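Local coordinates for polyketide synthase associated protein 5 (Mycobacterium tuberculosis, PDB 1Q9J) that probably catalyses the transfer of mycocerosic acids from mycocerosic acid synthase onto phthiocerol-type alcohols, completing the synthesis of dimycocerosate ester lipids, at residues G132-D137 and V276-A281; Y264-R269 and A309-D314; G286-L291 and G318-S323; Y290-G295 and V301-D306. All blocks are in the same frame, centred on the assembly; numbering follows the deposited sequence.

Interaction 1 (G132-D137 and V276-A281); sequences GAVLVD and VAPTEA
Val134, on helix 129-148, reaches across to the loop residues Pro278 and Thr279, and its two methyl groups make the closest contacts. From CA the side chain points toward the loop, and at CB it forks. Val134 CG1, anti to the backbone N (chi1 167°), lies 3.8 Å from the methyl Thr279 CG2. The other branch meets the CB and CG of the proline ring, with Val134 CG2 3.4 Å from Pro278 CB. Val134 thus straddles the two loop residues, crossing each of their side chains at about a right angle. No hydrogen bond joins the two segments. Thr279 turns its methyl to the valine, while its OG1 is hydrogen-bonded to Gln158. The carbonyl O of Pro278 accepts a hydrogen bond from Arg269, which ties the loop to the segment 264-269. The helix starts just after Asp128, assigned by similarity a structural role in the active site; Leu135 and Val136 of the same helix pack on Leu122 and Leu120 of strand 117-123, and the loop between strands 260-267 and 285-292 reaches over from the second half of the chain to touch it.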
loop_
_atom_site.group_PDB
_atom_site.type_symbol
_atom_site.label_atom_id
_atom_site.label_comp_id
_atom_site.label_asym_id
_atom_site.label_seq_id
_atom_site.Cartn_x
_atom_site.Cartn_y
_atom_site.Cartn_z
ATOM N N GLY A 132 6.896 -4.313 0.374
ATOM C CA GLY A 132 7.110 -3.905 1.752
ATOM C C GLY A 132 6.654 -4.933 2.764
ATOM O O GLY A 132 7.373 -5.257 3.702
ATOM N N ALA A 133 5.444 -5.439 2.580
ATOM C CA ALA A 133 4.894 -6.445 3.481
ATOM C C ALA A 133 5.877 -7.614 3.586
ATOM O O ALA A 133 6.111 -8.151 4.677
ATOM C CB ALA A 133 3.551 -6.929 2.949
ATOM N N VAL A 134 6.449 -8.011 2.450
ATOM C CA VAL A 134 7.413 -9.104 2.433
ATOM C C VAL A 134 8.616 -8.792 3.328
ATOM O O VAL A 134 9.123 -9.668 4.022
ATOM C CB VAL A 134 7.895 -9.409 0.983
ATOM C CG1 VAL A 134 9.124 -10.312 1.020
ATOM C CG2 VAL A 134 6.788 -10.080 0.192
ATOM N N LEU A 135 9.063 -7.538 3.302
ATOM C CA LEU A 135 10.191 -7.093 4.120
ATOM C C LEU A 135 9.802 -7.185 5.596
ATOM O O LEU A 135 10.477 -7.840 6.399
ATOM C CB LEU A 135 10.568 -5.645 3.763
ATOM C CG LEU A 135 11.096 -5.472 2.341
ATOM C CD1 LEU A 135 11.248 -4.001 1.996
ATOM C CD2 LEU A 135 12.411 -6.209 2.192
ATOM N N VAL A 136 8.695 -6.534 5.931
ATOM C CA VAL A 136 8.153 -6.521 7.288
ATOM C C VAL A 136 8.053 -7.953 7.817
ATOM O O VAL A 136 8.328 -8.233 8.984
ATOM C CB VAL A 136 6.737 -5.908 7.294
ATOM C CG1 VAL A 136 6.147 -5.934 8.691
ATOM C CG2 VAL A 136 6.779 -4.504 6.727
ATOM N N ASP A 137 7.641 -8.863 6.948
ATOM C CA ASP A 137 7.503 -10.254 7.330
ATOM C C ASP A 137 8.902 -10.888 7.512
ATOM O O ASP A 137 9.146 -11.659 8.442
ATOM C CB ASP A 137 6.659 -10.974 6.271
ATOM C CG ASP A 137 6.665 -12.474 6.446
ATOM O OD1 ASP A 137 7.471 -13.131 5.764
ATOM O OD2 ASP A 137 5.874 -12.998 7.265
ATOM N N VAL A 276 7.170 -12.405 -11.421
ATOM C CA VAL A 276 8.166 -11.574 -10.788
ATOM C C VAL A 276 7.974 -11.791 -9.312
ATOM O O VAL A 276 6.836 -11.993 -8.864
ATOM C CB VAL A 276 7.936 -10.112 -11.139
ATOM C CG1 VAL A 276 8.955 -9.254 -10.435
ATOM C CG2 VAL A 276 8.022 -9.936 -12.659
ATOM N N ALA A 277 9.057 -11.824 -8.548
ATOM C CA ALA A 277 8.892 -12.031 -7.113
ATOM C C ALA A 277 8.704 -10.702 -6.403
ATOM O O ALA A 277 9.133 -9.659 -6.888
ATOM C CB ALA A 277 10.083 -12.760 -6.563
ATOM N N PRO A 278 8.054 -10.718 -5.243
ATOM C CA PRO A 278 7.828 -9.478 -4.512
ATOM C C PRO A 278 8.990 -8.495 -4.338
ATOM O O PRO A 278 8.796 -7.291 -4.498
ATOM C CB PRO A 278 7.226 -9.967 -3.193
ATOM C CG PRO A 278 7.751 -11.361 -3.079
ATOM C CD PRO A 278 7.616 -11.873 -4.457
ATOM N N THR A 279 10.194 -8.966 -4.026
ATOM C CA THR A 279 11.312 -8.025 -3.854
ATOM C C THR A 279 12.111 -7.913 -5.133
ATOM O O THR A 279 13.111 -7.202 -5.192
ATOM C CB THR A 279 12.303 -8.462 -2.778
ATOM O OG1 THR A 279 13.165 -9.463 -3.325
ATOM C CG2 THR A 279 11.582 -9.020 -1.578
ATOM N N GLU A 280 11.680 -8.634 -6.157
ATOM C CA GLU A 280 12.385 -8.588 -7.426
ATOM C C GLU A 280 12.176 -7.225 -8.093
ATOM O O GLU A 280 13.063 -6.703 -8.787
ATOM C CB GLU A 280 11.921 -9.742 -8.310
ATOM C CG GLU A 280 12.355 -9.645 -9.748
ATOM C CD GLU A 280 11.872 -10.817 -10.588
ATOM O OE1 GLU A 280 10.937 -11.539 -10.153
ATOM O OE2 GLU A 280 12.426 -11.004 -11.701
ATOM N N ALA A 281 11.001 -6.647 -7.872
ATOM C CA ALA A 281 10.700 -5.321 -8.402
ATOM C C ALA A 281 10.350 -4.343 -7.268
ATOM O O ALA A 281 9.897 -4.745 -6.185
ATOM C CB ALA A 281 9.542 -5.394 -9.399
#

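Interaction 2 (Y264-R269 and A309-D314); sequences YPVDLR and ATLRAD
Leu311 lies against the end of Tyr264 and alongside Val266, so that one leucine of helix 300-317 covers two residues of strand 260-267. The tyrosine hydroxyl lies closest to the leucine CB, Tyr264 OH being 3.5 Å from Leu311 CB, with CG and both methyls little farther off. One of these methyls sits at the edge of the tyrosine ring, near its plane, with Tyr264 CE1 4.2 Å from Leu311 CD2. The phenol is brought there by a first torsion of 54°, which places CG between the backbone N and the carbonyl carbon and lets the ring lean over to the helix although its CB does not aim at it. Leu311 CD1, also near the tyrosine hydroxyl, is 4.0 Å from Val266 CG2 as the leucine and valine side chains run past each other in opposite directions. Ile320 of helix 319-322 also packs on Leu311.

At Asp267 the chain forms an Asx turn. Its OD1 accepts a hydrogen bond from the backbone N of Arg269 and, from the opposite face of the carboxylate, one from Arg269 NH1 at 2.9 Å in a salt bridge that lies in the guanidinium plane. The same NH1 also bridges to Asp128, a residue assigned by similarity to organising the active site. Helix and strand thus meet by van der Waals contact of Leu311 with the phenol and a valine methyl, with no hydrogen bond between them; the Asp267-Arg269 salt bridge, shared with Asp128, is consistent with tying this segment to the active-site region.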
loop_
_atom_site.group_PDB
_atom_site.type_symbol
_atom_site.label_atom_id
_atom_site.label_comp_id
_atom_site.label_asym_id
_atom_site.label_seq_id
_atom_site.Cartn_x
_atom_site.Cartn_y
_atom_site.Cartn_z
ATOM N N TYR A 264 -8.007 1.027 -8.803
ATOM C CA TYR A 264 -7.424 0.206 -7.752
ATOM C C TYR A 264 -6.185 -0.500 -8.288
ATOM O O TYR A 264 -5.981 -0.603 -9.510
ATOM C CB TYR A 264 -8.437 -0.801 -7.181
ATOM C CG TYR A 264 -9.104 -1.683 -8.205
ATOM C CD1 TYR A 264 -8.950 -3.064 -8.170
ATOM C CD2 TYR A 264 -9.886 -1.136 -9.214
ATOM C CE1 TYR A 264 -9.555 -3.877 -9.118
ATOM C CE2 TYR A 264 -10.498 -1.939 -10.165
ATOM C CZ TYR A 264 -10.328 -3.310 -10.115
ATOM O OH TYR A 264 -10.926 -4.099 -11.074
ATOM N N PRO A 265 -5.338 -0.995 -7.377
ATOM C CA PRO A 265 -4.100 -1.683 -7.747
ATOM C C PRO A 265 -4.251 -3.114 -8.265
ATOM O O PRO A 265 -5.189 -3.815 -7.895
ATOM C CB PRO A 265 -3.305 -1.628 -6.451
ATOM C CG PRO A 265 -4.380 -1.823 -5.412
ATOM C CD PRO A 265 -5.488 -0.922 -5.909
ATOM N N VAL A 266 -3.335 -3.528 -9.141
ATOM C CA VAL A 266 -3.300 -4.896 -9.670
ATOM C C VAL A 266 -1.840 -5.323 -9.736
ATOM O O VAL A 266 -1.071 -4.826 -10.570
ATOM C CB VAL A 266 -3.910 -5.043 -11.097
ATOM C CG1 VAL A 266 -3.717 -6.484 -11.582
ATOM C CG2 VAL A 266 -5.395 -4.713 -11.086
ATOM N N ASP A 267 -1.466 -6.241 -8.851
ATOM C CA ASP A 267 -0.091 -6.727 -8.795
ATOM C C ASP A 267 0.250 -7.534 -10.053
ATOM O O ASP A 267 -0.166 -8.677 -10.215
ATOM C CB ASP A 267 0.123 -7.601 -7.544
ATOM C CG ASP A 267 1.584 -7.660 -7.112
ATOM O OD1 ASP A 267 2.471 -7.289 -7.922
ATOM O OD2 ASP A 267 1.852 -8.085 -5.966
ATOM N N LEU A 268 1.013 -6.917 -10.936
ATOM C CA LEU A 268 1.417 -7.568 -12.156
ATOM C C LEU A 268 2.346 -8.765 -11.904
ATOM O O LEU A 268 2.736 -9.469 -12.833
ATOM C CB LEU A 268 2.091 -6.547 -13.089
ATOM C CG LEU A 268 1.139 -5.434 -13.547
ATOM C CD1 LEU A 268 1.788 -4.532 -14.579
ATOM C CD2 LEU A 268 -0.111 -6.070 -14.130
ATOM N N ARG A 269 2.705 -9.005 -10.651
ATOM C CA ARG A 269 3.599 -10.112 -10.338
ATOM C C ARG A 269 2.990 -11.472 -10.681
ATOM O O ARG A 269 3.710 -12.373 -11.104
ATOM C CB ARG A 269 3.985 -10.082 -8.859
ATOM C CG ARG A 269 4.951 -8.973 -8.483
ATOM C CD ARG A 269 5.186 -8.941 -6.957
ATOM N NE ARG A 269 6.188 -7.949 -6.550
ATOM C CZ ARG A 269 5.995 -6.630 -6.506
ATOM N NH1 ARG A 269 4.825 -6.098 -6.835
ATOM N NH2 ARG A 269 6.988 -5.825 -6.141
ATOM N N ALA A 309 -15.870 -8.164 -13.337
ATOM C CA ALA A 309 -15.846 -8.666 -14.696
ATOM C C ALA A 309 -14.955 -7.793 -15.546
ATOM O O ALA A 309 -14.087 -8.296 -16.250
ATOM C CB ALA A 309 -17.258 -8.713 -15.267
ATOM N N THR A 310 -15.143 -6.481 -15.466
ATOM C CA THR A 310 -14.320 -5.565 -16.266
ATOM C C THR A 310 -12.805 -5.829 -16.109
ATOM O O THR A 310 -12.048 -5.708 -17.065
ATOM C CB THR A 310 -14.603 -4.083 -15.910
ATOM O OG1 THR A 310 -15.996 -3.787 -16.103
ATOM C CG2 THR A 310 -13.784 -3.165 -16.805
ATOM N N LEU A 311 -12.383 -6.185 -14.903
ATOM C CA LEU A 311 -10.996 -6.466 -14.653
ATOM C C LEU A 311 -10.556 -7.588 -15.563
ATOM O O LEU A 311 -9.591 -7.471 -16.324
ATOM C CB LEU A 311 -10.801 -6.888 -13.211
ATOM C CG LEU A 311 -9.333 -7.194 -12.863
ATOM C CD1 LEU A 311 -8.431 -6.036 -13.298
ATOM C CD2 LEU A 311 -9.196 -7.458 -11.375
ATOM N N ARG A 312 -11.272 -8.695 -15.464
ATOM C CA ARG A 312 -10.990 -9.865 -16.282
ATOM C C ARG A 312 -10.944 -9.518 -17.772
ATOM O O ARG A 312 -10.109 -10.044 -18.504
ATOM C CB ARG A 312 -12.045 -10.943 -16.008
ATOM C CG ARG A 312 -11.937 -11.504 -14.612
ATOM C CD ARG A 312 -12.972 -12.578 -14.328
ATOM N NE ARG A 312 -12.614 -13.298 -13.106
ATOM C CZ ARG A 312 -13.443 -13.533 -12.094
ATOM N NH1 ARG A 312 -14.701 -13.103 -12.150
ATOM N NH2 ARG A 312 -13.005 -14.190 -11.024
ATOM N N ALA A 313 -11.819 -8.626 -18.225
ATOM C CA ALA A 313 -11.801 -8.266 -19.638
ATOM C C ALA A 313 -10.502 -7.540 -19.974
ATOM O O ALA A 313 -9.902 -7.766 -21.028
ATOM C CB ALA A 313 -12.989 -7.382 -19.974
ATOM N N ASP A 314 -10.077 -6.661 -19.072
ATOM C CA ASP A 314 -8.859 -5.897 -19.287
ATOM C C ASP A 314 -7.636 -6.799 -19.288
ATOM O O ASP A 314 -6.743 -6.654 -20.133
ATOM C CB ASP A 314 -8.727 -4.802 -18.228
ATOM C CG ASP A 314 -9.737 -3.693 -18.426
ATOM O OD1 ASP A 314 -10.147 -3.498 -19.598
ATOM O OD2 ASP A 314 -10.115 -3.018 -17.429
#

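Interaction 3 (G286-L291 and G318-S323); sequences GAASYL and GVIQQS
Ile320, Ala288 and Ala287 bring together the short helix 319-322 and strand 285-292, the outermost strand of a six-stranded mixed sheet. Both belong to the C-terminal part of a fold of the CoA-dependent acyltransferase type, in which this helix packs on the sheet's edge strand. Ile320 contributes the most surface. Its longer branch does the touching: CG1 stands anti to the carbonyl carbon (chi1 -64°) and CD1 continues in extended form, which carries the tip to the strand from a CB set at an angle to it. The two alanines behave differently. Ala288 takes part through its side chain, whereas Ala287 CB points away from the helix, toward Val263 of the neighbouring strand, and it is the backbone that faces Ile320, with Ala287 O at 4.4 Å from Ile320 CG1. All three residues are buried, and the contact is apolar, without a hydrogen bond across it.

Leu268 also packs on Ile320, and Ala288 touches Tyr264 and Val266 of the adjacent strand.

The short helix comes directly after a turn. Helix 300-317 ends in a Schellman motif at Gly318, whose positive phi of 70° redirects the chain, and the same glycine serves as N-cap position for the next helix. Across the short helix and its ends Gln322 N bonds to Gly318 O at 2.9 Å and Ser323 N to Val319 O at 2.8 Å, which holds the single turn that presents Ile320. At its far point this side chain ends with Ile320 CD1 lying 3.9 Å from Ala288 CB.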
loop_
_atom_site.group_PDB
_atom_site.type_symbol
_atom_site.label_atom_id
_atom_site.label_comp_id
_atom_site.label_asym_id
_atom_site.label_seq_id
_atom_site.Cartn_x
_atom_site.Cartn_y
_atom_site.Cartn_z
ATOM N N GLY A 286 -0.119 -2.481 -11.229
ATOM C CA GLY A 286 -0.769 -1.848 -12.356
ATOM C C GLY A 286 -2.036 -1.188 -11.857
ATOM O O GLY A 286 -2.515 -1.489 -10.764
ATOM N N ALA A 287 -2.580 -0.278 -12.648
ATOM C CA ALA A 287 -3.799 0.410 -12.260
ATOM C C ALA A 287 -4.953 -0.033 -13.145
ATOM O O ALA A 287 -4.874 0.001 -14.380
ATOM C CB ALA A 287 -3.612 1.921 -12.372
ATOM N N ALA A 288 -6.029 -0.445 -12.498
ATOM C CA ALA A 288 -7.217 -0.880 -13.200
ATOM C C ALA A 288 -8.255 0.234 -13.097
ATOM O O ALA A 288 -8.642 0.623 -11.994
ATOM C CB ALA A 288 -7.744 -2.164 -12.563
ATOM N N SER A 289 -8.691 0.763 -14.238
ATOM C CA SER A 289 -9.696 1.824 -14.235
ATOM C C SER A 289 -11.092 1.224 -14.350
ATOM O O SER A 289 -11.256 0.069 -14.753
ATOM C CB SER A 289 -9.463 2.809 -15.383
ATOM O OG SER A 289 -9.584 2.182 -16.649
ATOM N N TYR A 290 -12.095 2.016 -13.986
ATOM C CA TYR A 290 -13.482 1.575 -14.025
ATOM C C TYR A 290 -14.428 2.735 -13.763
ATOM O O TYR A 290 -14.499 3.228 -12.638
ATOM C CB TYR A 290 -13.731 0.520 -12.961
ATOM C CG TYR A 290 -15.184 0.146 -12.859
ATOM C CD1 TYR A 290 -15.792 -0.616 -13.849
ATOM C CD2 TYR A 290 -15.960 0.576 -11.788
ATOM C CE1 TYR A 290 -17.137 -0.945 -13.774
ATOM C CE2 TYR A 290 -17.308 0.255 -11.704
ATOM C CZ TYR A 290 -17.889 -0.507 -12.696
ATOM O OH TYR A 290 -19.216 -0.853 -12.611
ATOM N N LEU A 291 -15.169 3.148 -14.787
ATOM C CA LEU A 291 -16.113 4.258 -14.651
ATOM C C LEU A 291 -17.450 3.779 -14.099
ATOM O O LEU A 291 -18.291 3.296 -14.847
ATOM C CB LEU A 291 -16.337 4.922 -16.007
ATOM C CG LEU A 291 -17.072 6.257 -16.019
ATOM C CD1 LEU A 291 -16.331 7.275 -15.146
ATOM C CD2 LEU A 291 -17.164 6.747 -17.461
ATOM N N GLY A 318 -5.124 -7.539 -22.319
ATOM C CA GLY A 318 -3.794 -7.030 -22.054
ATOM C C GLY A 318 -3.754 -5.538 -21.790
ATOM O O GLY A 318 -2.700 -4.911 -21.881
ATOM N N VAL A 319 -4.902 -4.958 -21.463
ATOM C CA VAL A 319 -4.961 -3.524 -21.208
ATOM C C VAL A 319 -4.104 -3.152 -20.005
ATOM O O VAL A 319 -3.256 -2.259 -20.077
ATOM C CB VAL A 319 -6.431 -3.068 -21.001
ATOM C CG1 VAL A 319 -6.487 -1.685 -20.373
ATOM C CG2 VAL A 319 -7.129 -3.043 -22.349
ATOM N N ILE A 320 -4.316 -3.853 -18.903
ATOM C CA ILE A 320 -3.556 -3.608 -17.700
ATOM C C ILE A 320 -2.065 -3.873 -17.896
ATOM O O ILE A 320 -1.239 -3.060 -17.496
ATOM C CB ILE A 320 -4.139 -4.445 -16.575
ATOM C CG1 ILE A 320 -5.568 -3.938 -16.329
ATOM C CG2 ILE A 320 -3.252 -4.391 -15.332
ATOM C CD1 ILE A 320 -6.296 -4.605 -15.217
ATOM N N GLN A 321 -1.714 -4.983 -18.536
ATOM C CA GLN A 321 -0.301 -5.293 -18.763
ATOM C C GLN A 321 0.422 -4.276 -19.649
ATOM O O GLN A 321 1.514 -3.834 -19.311
ATOM C CB GLN A 321 -0.148 -6.679 -19.390
ATOM C CG GLN A 321 -0.802 -7.786 -18.602
ATOM C CD GLN A 321 -2.239 -8.008 -19.011
ATOM O OE1 GLN A 321 -3.028 -7.072 -19.082
ATOM N NE2 GLN A 321 -2.587 -9.259 -19.282
ATOM N N GLN A 322 -0.192 -3.905 -20.769
ATOM C CA GLN A 322 0.406 -2.970 -21.711
ATOM C C GLN A 322 0.243 -1.496 -21.423
ATOM O O GLN A 322 0.972 -0.676 -21.980
ATOM C CB GLN A 322 -0.140 -3.242 -23.099
ATOM C CG GLN A 322 0.156 -4.626 -23.553
ATOM C CD GLN A 322 1.447 -4.708 -24.319
ATOM O OE1 GLN A 322 2.126 -5.731 -24.287
ATOM N NE2 GLN A 322 1.790 -3.634 -25.032
ATOM N N SER A 323 -0.725 -1.130 -20.595
ATOM C CA SER A 323 -0.905 0.287 -20.292
ATOM C C SER A 323 0.158 0.664 -19.273
ATOM O O SER A 323 0.365 -0.036 -18.284
ATOM C CB SER A 323 -2.294 0.540 -19.710
ATOM O OG SER A 323 -2.389 0.065 -18.383
#

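Interaction 4 (Y290-G295 and V301-D306); sequences YLAEIG and VDLASD
Tyr290 and Asp306 meet at the end of the phenol, their ring and carboxylate planes turned 64° apart. The tyrosine hydroxyl donates to the acid, with Tyr290 OH 2.8 Å from Asp306 OD2, and the oxygen accepts through its anti lone pair, the one facing away from OD1. OD2 lies in the plane of the ring at its edge, near CE1 as well as the hydroxyl. Both side chains are extended: Tyr290 CG is anti to its own N (chi1 174°), as is the carboxylate of Asp306, so that the two ends meet between strand and helix.

Leu303, one turn earlier in the helix, packs beside this bond. Its CD1 approaches the tyrosine at the ring edge, with Leu303 CD1 3.5 Å from Tyr290 OH, and it also faces Ala292 CB at 4.3 Å. Its other methyl turns to Ile294, which it crosses at about a right angle, Ile294 CD1 being 3.7 Å from Leu303 CD2. Leu246 of helix 237-253 packs on Ala292, Ile294 and Leu303 and closes the apolar side, whereas Asp306 lies at the exposed margin.

The axes of strand segment 290-292 and helix segment 301-306 come within 10.5 Å and run nearly antiparallel, at 167°. This is the geometry of a beta-alpha unit, in which the chain leaves the edge strand 285-292, turns back and lays helix 300-317 against the sheet.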
loop_
_atom_site.group_PDB
_atom_site.type_symbol
_atom_site.label_atom_id
_atom_site.label_comp_id
_atom_site.label_asym_id
_atom_site.label_seq_id
_atom_site.Cartn_x
_atom_site.Cartn_y
_atom_site.Cartn_z
ATOM N N TYR A 290 -12.095 2.016 -13.986
ATOM C CA TYR A 290 -13.482 1.575 -14.025
ATOM C C TYR A 290 -14.428 2.735 -13.763
ATOM O O TYR A 290 -14.499 3.228 -12.638
ATOM C CB TYR A 290 -13.731 0.520 -12.961
ATOM C CG TYR A 290 -15.184 0.146 -12.859
ATOM C CD1 TYR A 290 -15.792 -0.616 -13.849
ATOM C CD2 TYR A 290 -15.960 0.576 -11.788
ATOM C CE1 TYR A 290 -17.137 -0.945 -13.774
ATOM C CE2 TYR A 290 -17.308 0.255 -11.704
ATOM C CZ TYR A 290 -17.889 -0.507 -12.696
ATOM O OH TYR A 290 -19.216 -0.853 -12.611
ATOM N N LEU A 291 -15.169 3.148 -14.787
ATOM C CA LEU A 291 -16.113 4.258 -14.651
ATOM C C LEU A 291 -17.450 3.779 -14.099
ATOM O O LEU A 291 -18.291 3.296 -14.847
ATOM C CB LEU A 291 -16.337 4.922 -16.007
ATOM C CG LEU A 291 -17.072 6.257 -16.019
ATOM C CD1 LEU A 291 -16.331 7.275 -15.146
ATOM C CD2 LEU A 291 -17.164 6.747 -17.461
ATOM N N ALA A 292 -17.642 3.918 -12.792
ATOM C CA ALA A 292 -18.880 3.496 -12.157
ATOM C C ALA A 292 -19.980 4.519 -12.391
ATOM O O ALA A 292 -19.783 5.723 -12.208
ATOM C CB ALA A 292 -18.666 3.294 -10.669
ATOM N N GLU A 293 -21.142 4.025 -12.803
ATOM C CA GLU A 293 -22.292 4.877 -13.066
ATOM C C GLU A 293 -23.428 4.432 -12.160
ATOM O O GLU A 293 -24.253 3.599 -12.535
ATOM C CB GLU A 293 -22.683 4.768 -14.537
ATOM C CG GLU A 293 -21.520 5.077 -15.467
ATOM C CD GLU A 293 -21.889 5.001 -16.926
ATOM O OE1 GLU A 293 -22.442 3.960 -17.347
ATOM O OE2 GLU A 293 -21.608 5.977 -17.655
ATOM N N ILE A 294 -23.450 5.001 -10.958
ATOM C CA ILE A 294 -24.450 4.672 -9.951
ATOM C C ILE A 294 -25.686 5.575 -9.982
ATOM O O ILE A 294 -25.585 6.803 -9.993
ATOM C CB ILE A 294 -23.822 4.720 -8.532
ATOM C CG1 ILE A 294 -22.598 3.805 -8.469
ATOM C CG2 ILE A 294 -24.837 4.284 -7.492
ATOM C CD1 ILE A 294 -21.881 3.833 -7.134
ATOM N N GLY A 295 -26.852 4.939 -10.005
ATOM C CA GLY A 295 -28.106 5.664 -10.006
ATOM C C GLY A 295 -28.794 5.390 -8.683
ATOM O O GLY A 295 -28.231 4.700 -7.831
ATOM N N VAL A 301 -24.663 -5.970 -5.696
ATOM C CA VAL A 301 -24.131 -7.073 -6.479
ATOM C C VAL A 301 -23.976 -6.690 -7.947
ATOM O O VAL A 301 -22.982 -7.029 -8.572
ATOM C CB VAL A 301 -25.031 -8.304 -6.367
ATOM C CG1 VAL A 301 -24.316 -9.517 -6.931
ATOM C CG2 VAL A 301 -25.410 -8.529 -4.919
ATOM N N ASP A 302 -24.950 -5.978 -8.496
ATOM C CA ASP A 302 -24.863 -5.574 -9.889
ATOM C C ASP A 302 -23.564 -4.824 -10.142
ATOM O O ASP A 302 -22.824 -5.142 -11.074
ATOM C CB ASP A 302 -26.055 -4.691 -10.270
ATOM C CG ASP A 302 -27.116 -5.443 -11.066
ATOM O OD1 ASP A 302 -27.708 -6.402 -10.521
ATOM O OD2 ASP A 302 -27.357 -5.065 -12.240
ATOM N N LEU A 303 -23.291 -3.834 -9.296
ATOM C CA LEU A 303 -22.080 -3.010 -9.399
ATOM C C LEU A 303 -20.827 -3.849 -9.126
ATOM O O LEU A 303 -19.895 -3.864 -9.922
ATOM C CB LEU A 303 -22.161 -1.849 -8.398
ATOM C CG LEU A 303 -21.078 -0.780 -8.435
ATOM C CD1 LEU A 303 -21.113 -0.063 -9.762
ATOM C CD2 LEU A 303 -21.291 0.193 -7.288
ATOM N N ALA A 304 -20.825 -4.544 -7.993
ATOM C CA ALA A 304 -19.705 -5.382 -7.609
ATOM C C ALA A 304 -19.279 -6.321 -8.733
ATOM O O ALA A 304 -18.099 -6.383 -9.092
ATOM C CB ALA A 304 -20.066 -6.188 -6.376
ATOM N N SER A 305 -20.244 -7.048 -9.294
ATOM C CA SER A 305 -19.971 -8.013 -10.365
ATOM C C SER A 305 -19.457 -7.380 -11.645
ATOM O O SER A 305 -18.579 -7.932 -12.312
ATOM C CB SER A 305 -21.228 -8.832 -10.675
ATOM O OG SER A 305 -21.464 -9.786 -9.644
ATOM N N ASP A 306 -20.003 -6.220 -11.988
ATOM C CA ASP A 306 -19.572 -5.544 -13.194
ATOM C C ASP A 306 -18.099 -5.147 -13.074
ATOM O O ASP A 306 -17.321 -5.291 -14.024
ATOM C CB ASP A 306 -20.439 -4.317 -13.445
ATOM C CG ASP A 306 -20.146 -3.676 -14.778
ATOM O OD1 ASP A 306 -20.135 -4.395 -15.804
ATOM O OD2 ASP A 306 -19.926 -2.449 -14.807
#

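How the interactions relate
Interactions 2, 3 and 4 gather on one side of the chain's centre, around neighbouring strands 260-267 and 285-292 of the six-stranded sheet. Interactions 2 and 3 have centres 6 Å apart and alternate along the chain; interaction 4, about 15 Å from interaction 2 between centres, is nested inside the loop that interaction 2 closes and shares helix 300-317 with it. Interactions 3 and 4 share Tyr290 and Leu291. Interaction 1, about 20 Å from interaction 2 centre to centre, alternates with it along the chain and closes before interactions 3 and 4 open; it touches interaction 2 through Arg269, linking this sheet edge to the helix that follows Asp128 in the first half.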